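Local coordinates for protein putative oxidoreductase (Klebsiella pneumoniae subsp. pneumoniae MGH 78578, PDB 3E82) that probably acts as an oxidoreductase of the Gfo/Idh/MocA family, with an NAD-binding Rossmann domain and a C-terminal alpha/beta domain, at residues L305-D308 with A309-Q313; D298-Q301 with Y302-I306. All coordinates share one frame; numbering follows the deposited sequence.

Contact 1: residues L305-D308 with A309-Q313; sequences LIRD and ALKGQ
Arg307 lays its aliphatic stem beside that of Lys311 one helical turn on, the two chains pointing the same way, with Arg307 CG 4.1 Å from Lys311 CD. The trans first torsion of Arg307 (chi1 178°) carries the chain out along this side, and a bend at chi3 swings its guanidinium back to Asp308. There Arg307 NE forms a salt bridge with Asp308 OD1 at 3.3 Å, reaching it from above the carboxylate plane, while a weak bond from NH2 meets the same oxygen. The other end of the guanidinium, NH1, donates to the backbone carbonyl of Pro31; a side chain with several N-H donors suits a place where Asp308 and Pro31 O are served together. Ile306 and Leu310 meet on another side of the helix, where Ile306 CG2 comes 4.1 Å from Leu310 CD1; Leu310 also touches Ile8 of strand 8-13. The backbone makes the regular i to i+4 bonds, such as Leu310 N to Ile306 O at 2.8 Å, the last being Lys311 N to Arg307 O at 3.0 Å. The chain then turns off: Gly312 takes a positive phi (78°), a conformation that favours glycine, and its N bonds to Ala309 O. Gln313 N donates to Asp308 O at 2.9 Å, using a carbonyl of the final turn. This is a Schellman motif, the glycine-terminated C-cap that closes helix 300-310.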
loop_
_atom_site.group_PDB
_atom_site.type_symbol
_atom_site.label_atom_id
_atom_site.label_comp_id
_atom_site.label_asym_id
_atom_site.label_seq_id
_atom_site.Cartn_x
_atom_site.Cartn_y
_atom_site.Cartn_z
ATOM N N LEU B 305 8.014 -12.622 -30.705
ATOM C CA LEU B 305 9.399 -12.332 -30.348
ATOM C C LEU B 305 10.220 -13.613 -30.166
ATOM O O LEU B 305 11.391 -13.668 -30.546
ATOM C CB LEU B 305 9.441 -11.462 -29.088
ATOM C CG LEU B 305 8.846 -10.052 -29.260
ATOM C CD1 LEU B 305 8.802 -9.337 -27.917
ATOM C CD2 LEU B 305 9.690 -9.250 -30.259
ATOM N N ILE B 306 9.609 -14.649 -29.595
ATOM C CA ILE B 306 10.313 -15.918 -29.419
ATOM C C ILE B 306 10.619 -16.438 -30.829
ATOM O O ILE B 306 11.693 -16.989 -31.092
ATOM C CB ILE B 306 9.436 -16.953 -28.674
ATOM C CG1 ILE B 306 9.439 -16.668 -27.158
ATOM C CG2 ILE B 306 9.900 -18.362 -29.017
ATOM C CD1 ILE B 306 10.743 -16.999 -26.435
ATOM N N ARG B 307 9.652 -16.262 -31.725
ATOM C CA ARG B 307 9.795 -16.672 -33.120
ATOM C C ARG B 307 11.003 -15.951 -33.708
ATOM O O ARG B 307 11.931 -16.574 -34.223
ATOM C CB ARG B 307 8.543 -16.282 -33.919
ATOM C CG ARG B 307 8.604 -16.617 -35.407
ATOM C CD ARG B 307 7.486 -15.902 -36.170
ATOM N NE ARG B 307 7.587 -14.459 -35.961
ATOM C CZ ARG B 307 6.654 -13.573 -36.289
ATOM N NH1 ARG B 307 5.520 -13.967 -36.857
ATOM N NH2 ARG B 307 6.855 -12.285 -36.032
ATOM N N ASP B 308 10.987 -14.627 -33.611
ATOM C CA ASP B 308 12.073 -13.826 -34.148
ATOM C C ASP B 308 13.413 -14.194 -33.533
ATOM O O ASP B 308 14.439 -14.217 -34.224
ATOM C CB ASP B 308 11.780 -12.340 -33.943
ATOM C CG ASP B 308 10.555 -11.885 -34.713
ATOM O OD1 ASP B 308 10.216 -12.558 -35.708
ATOM O OD2 ASP B 308 9.938 -10.863 -34.332
ATOM N N ALA B 309 13.407 -14.494 -32.236
ATOM C CA ALA B 309 14.632 -14.871 -31.553
ATOM C C ALA B 309 15.143 -16.205 -32.105
ATOM O O ALA B 309 16.346 -16.384 -32.295
ATOM C CB ALA B 309 14.389 -14.969 -30.052
ATOM N N LEU B 310 14.231 -17.140 -32.365
ATOM C CA LEU B 310 14.622 -18.444 -32.904
ATOM C C LEU B 310 15.177 -18.309 -34.316
ATOM O O LEU B 310 16.047 -19.078 -34.729
ATOM C CB LEU B 310 13.428 -19.404 -32.918
ATOM C CG LEU B 310 12.939 -19.848 -31.539
ATOM C CD1 LEU B 310 11.760 -20.805 -31.684
ATOM C CD2 LEU B 310 14.083 -20.514 -30.790
ATOM N N LYS B 311 14.658 -17.339 -35.061
ATOM C CA LYS B 311 15.119 -17.110 -36.427
ATOM C C LYS B 311 16.426 -16.321 -36.429
ATOM O O LYS B 311 16.955 -15.978 -37.485
ATOM C CB LYS B 311 14.041 -16.379 -37.228
ATOM C CG LYS B 311 12.825 -17.252 -37.527
ATOM C CD LYS B 311 11.666 -16.460 -38.117
ATOM C CE LYS B 311 12.017 -15.851 -39.462
ATOM N NZ LYS B 311 10.893 -15.001 -39.973
ATOM N N GLY B 312 16.943 -16.053 -35.231
ATOM C CA GLY B 312 18.190 -15.323 -35.084
ATOM C C GLY B 312 18.109 -13.814 -35.265
ATOM O O GLY B 312 19.132 -13.136 -35.227
ATOM N N GLN B 313 16.907 -13.282 -35.456
ATOM C CA GLN B 313 16.720 -11.848 -35.661
ATOM C C GLN B 313 16.984 -10.973 -34.437
ATOM O O GLN B 313 17.414 -9.823 -34.573
ATOM C CB GLN B 313 15.300 -11.568 -36.146
ATOM C CG GLN B 313 14.940 -12.178 -37.488
ATOM C CD GLN B 313 13.500 -11.888 -37.875
ATOM O OE1 GLN B 313 12.842 -11.042 -37.264
ATOM N NE2 GLN B 313 13.005 -12.581 -38.896
#

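Contact 2: residues D298-Q301 with Y302-I306; sequences DQRQ and YYMLI
Asp298 OD2 comes 3.1 Å from the CE methyl of Met304, modelled as selenomethionine, and is salt-bridged to Arg300 NH1 at 2.9 Å through its syn lone pair. Asp298 lies ahead of the turn that leads into the helix, and its first torsion (chi1 -177°) swings the carboxylate away from its own N toward that turn. OD1 accepts a capping bond from Arg300 N at 3.0 Å, met from above the carboxylate plane, and also a hydrogen bond from Trp273. A short acidic residue suits this place, since it can accept a backbone N-H and pair with a cation at once. Gln299, buried against Phe22 and Leu26, hydrogen-bonds through OE1 to Asn126, while Gln299 O receives Tyr302 N at 2.9 Å.

Arg300 bends at chi3, its side chain crossing that of Met304 obliquely; its NE goes to Ser29. Arg300 O takes Met304 N at 2.9 Å. The bend of Met304 at chi3 (-108°) lodges CE between Asp298, Arg300 and Gln301, against NH1 of Arg300 and 3.3 Å from Arg300 CB. Gln301, folded at chi2, brings NE2 to 3.0 Å from Met304 CE. Methionine, long, unbranched and flexible, suits this place among stems and polar ends. Gln301 O accepts Leu305 N at 2.8 Å, and Leu305 CG rests near that carbonyl.

Tyr302 and Tyr303 turn their rings away from the first segment. Tyr303 bonds through OH to His23 and touches Ile27, both in helix 17-28, whose Leu26 also meets Arg300; Tyr302 bonds to Ser122 of strand 121-123 and sets its ring edge-to-face with Phe124, so this helix start packs against the Rossmann domain.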
loop_
_atom_site.group_PDB
_atom_site.type_symbol
_atom_site.label_atom_id
_atom_site.label_comp_id
_atom_site.label_asym_id
_atom_site.label_seq_id
_atom_site.Cartn_x
_atom_site.Cartn_y
_atom_site.Cartn_z
ATOM N N ASP B 298 -1.281 -6.951 -26.328
ATOM C CA ASP B 298 -1.217 -8.151 -27.160
ATOM C C ASP B 298 -0.117 -9.123 -26.754
ATOM O O ASP B 298 1.031 -8.993 -27.173
ATOM C CB ASP B 298 -1.050 -7.781 -28.632
ATOM C CG ASP B 298 -1.046 -9.002 -29.539
ATOM O OD1 ASP B 298 -1.531 -10.072 -29.101
ATOM O OD2 ASP B 298 -0.565 -8.885 -30.690
ATOM N N GLN B 299 -0.478 -10.116 -25.951
ATOM C CA GLN B 299 0.502 -11.094 -25.505
ATOM C C GLN B 299 1.034 -11.993 -26.635
ATOM O O GLN B 299 1.966 -12.766 -26.426
ATOM C CB GLN B 299 -0.073 -11.942 -24.358
ATOM C CG GLN B 299 -1.273 -12.789 -24.702
ATOM C CD GLN B 299 -1.888 -13.414 -23.457
ATOM O OE1 GLN B 299 -1.325 -14.335 -22.864
ATOM N NE2 GLN B 299 -3.042 -12.894 -23.044
ATOM N N ARG B 300 0.457 -11.887 -27.830
ATOM C CA ARG B 300 0.945 -12.676 -28.957
ATOM C C ARG B 300 2.390 -12.237 -29.197
ATOM O O ARG B 300 3.168 -12.943 -29.843
ATOM C CB ARG B 300 0.108 -12.416 -30.225
ATOM C CG ARG B 300 -1.330 -12.902 -30.154
ATOM C CD ARG B 300 -2.175 -12.415 -31.341
ATOM N NE ARG B 300 -1.562 -12.741 -32.629
ATOM C CZ ARG B 300 -0.888 -11.879 -33.385
ATOM N NH1 ARG B 300 -0.736 -10.619 -32.987
ATOM N NH2 ARG B 300 -0.358 -12.280 -34.540
ATOM N N GLN B 301 2.743 -11.058 -28.680
ATOM C CA GLN B 301 4.092 -10.533 -28.834
ATOM C C GLN B 301 5.112 -11.508 -28.257
ATOM O O GLN B 301 6.213 -11.645 -28.787
ATOM C CB GLN B 301 4.240 -9.170 -28.146
ATOM C CG GLN B 301 3.661 -7.986 -28.923
ATOM C CD GLN B 301 4.394 -7.725 -30.235
ATOM O OE1 GLN B 301 5.620 -7.639 -30.268
ATOM N NE2 GLN B 301 3.639 -7.588 -31.320
ATOM N N TYR B 302 4.751 -12.187 -27.169
ATOM C CA TYR B 302 5.675 -13.150 -26.575
ATOM C C TYR B 302 6.112 -14.176 -27.630
ATOM O O TYR B 302 7.296 -14.444 -27.790
ATOM C CB TYR B 302 5.023 -13.897 -25.410
ATOM C CG TYR B 302 5.936 -14.941 -24.805
ATOM C CD1 TYR B 302 6.893 -14.588 -23.851
ATOM C CD2 TYR B 302 5.881 -16.282 -25.221
ATOM C CE1 TYR B 302 7.775 -15.532 -23.324
ATOM C CE2 TYR B 302 6.766 -17.238 -24.697
ATOM C CZ TYR B 302 7.710 -16.851 -23.753
ATOM O OH TYR B 302 8.605 -17.762 -23.247
ATOM N N TYR B 303 5.147 -14.751 -28.340
ATOM C CA TYR B 303 5.450 -15.753 -29.354
ATOM C C TYR B 303 6.051 -15.168 -30.630
ATOM O O TYR B 303 6.873 -15.810 -31.282
ATOM C CB TYR B 303 4.197 -16.580 -29.672
ATOM C CG TYR B 303 3.975 -17.705 -28.678
ATOM C CD1 TYR B 303 4.898 -18.744 -28.563
ATOM C CD2 TYR B 303 2.872 -17.712 -27.828
ATOM C CE1 TYR B 303 4.731 -19.764 -27.622
ATOM C CE2 TYR B 303 2.691 -18.728 -26.877
ATOM C CZ TYR B 303 3.627 -19.752 -26.780
ATOM O OH TYR B 303 3.479 -20.756 -25.840
HETATM N N MSE B 304 5.656 -13.951 -30.986
HETATM C CA MSE B 304 6.213 -13.316 -32.175
HETATM C C MSE B 304 7.694 -13.041 -31.926
HETATM O O MSE B 304 8.531 -13.223 -32.812
HETATM C CB MSE B 304 5.475 -12.015 -32.474
HETATM C CG MSE B 304 3.987 -12.203 -32.640
HETATM SE SE MSE B 304 3.068 -10.563 -33.080
HETATM C CE MSE B 304 2.149 -10.186 -31.440
ATOM N N LEU B 305 8.014 -12.622 -30.705
ATOM C CA LEU B 305 9.399 -12.332 -30.348
ATOM C C LEU B 305 10.220 -13.613 -30.166
ATOM O O LEU B 305 11.391 -13.668 -30.546
ATOM C CB LEU B 305 9.441 -11.462 -29.088
ATOM C CG LEU B 305 8.846 -10.052 -29.260
ATOM C CD1 LEU B 305 8.802 -9.337 -27.917
ATOM C CD2 LEU B 305 9.690 -9.250 -30.259
ATOM N N ILE B 306 9.609 -14.649 -29.595
ATOM C CA ILE B 306 10.313 -15.918 -29.419
ATOM C C ILE B 306 10.619 -16.438 -30.829
ATOM O O ILE B 306 11.693 -16.989 -31.092
ATOM C CB ILE B 306 9.436 -16.953 -28.674
ATOM C CG1 ILE B 306 9.439 -16.668 -27.158
ATOM C CG2 ILE B 306 9.900 -18.362 -29.017
ATOM C CD1 ILE B 306 10.743 -16.999 -26.435
#

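How the contacts relate
Contacts 1 and 2 are the two ends of one helix, 300-310, their centres about 10 Å apart and sharing Leu305 and Ile306. Contact 2 (298-301 with 302-306) opens the helix with an aspartate cap and lies deeper, its centre about 12 Å from the centre of the chain; contact 1 (305-308 with 309-313) closes it at a glycine, at the surface, about 19 Å from that centre. Both meet the Rossmann part of the chain: contact 2 at helix 17-28 and strand 121-123, contact 1 at strand 8-13 and Pro31. Helix 17-28 begins within a GxGxxG-like sequence, consistent with dinucleotide binding, so contact 2 packs against an element probably bordering the cofactor site.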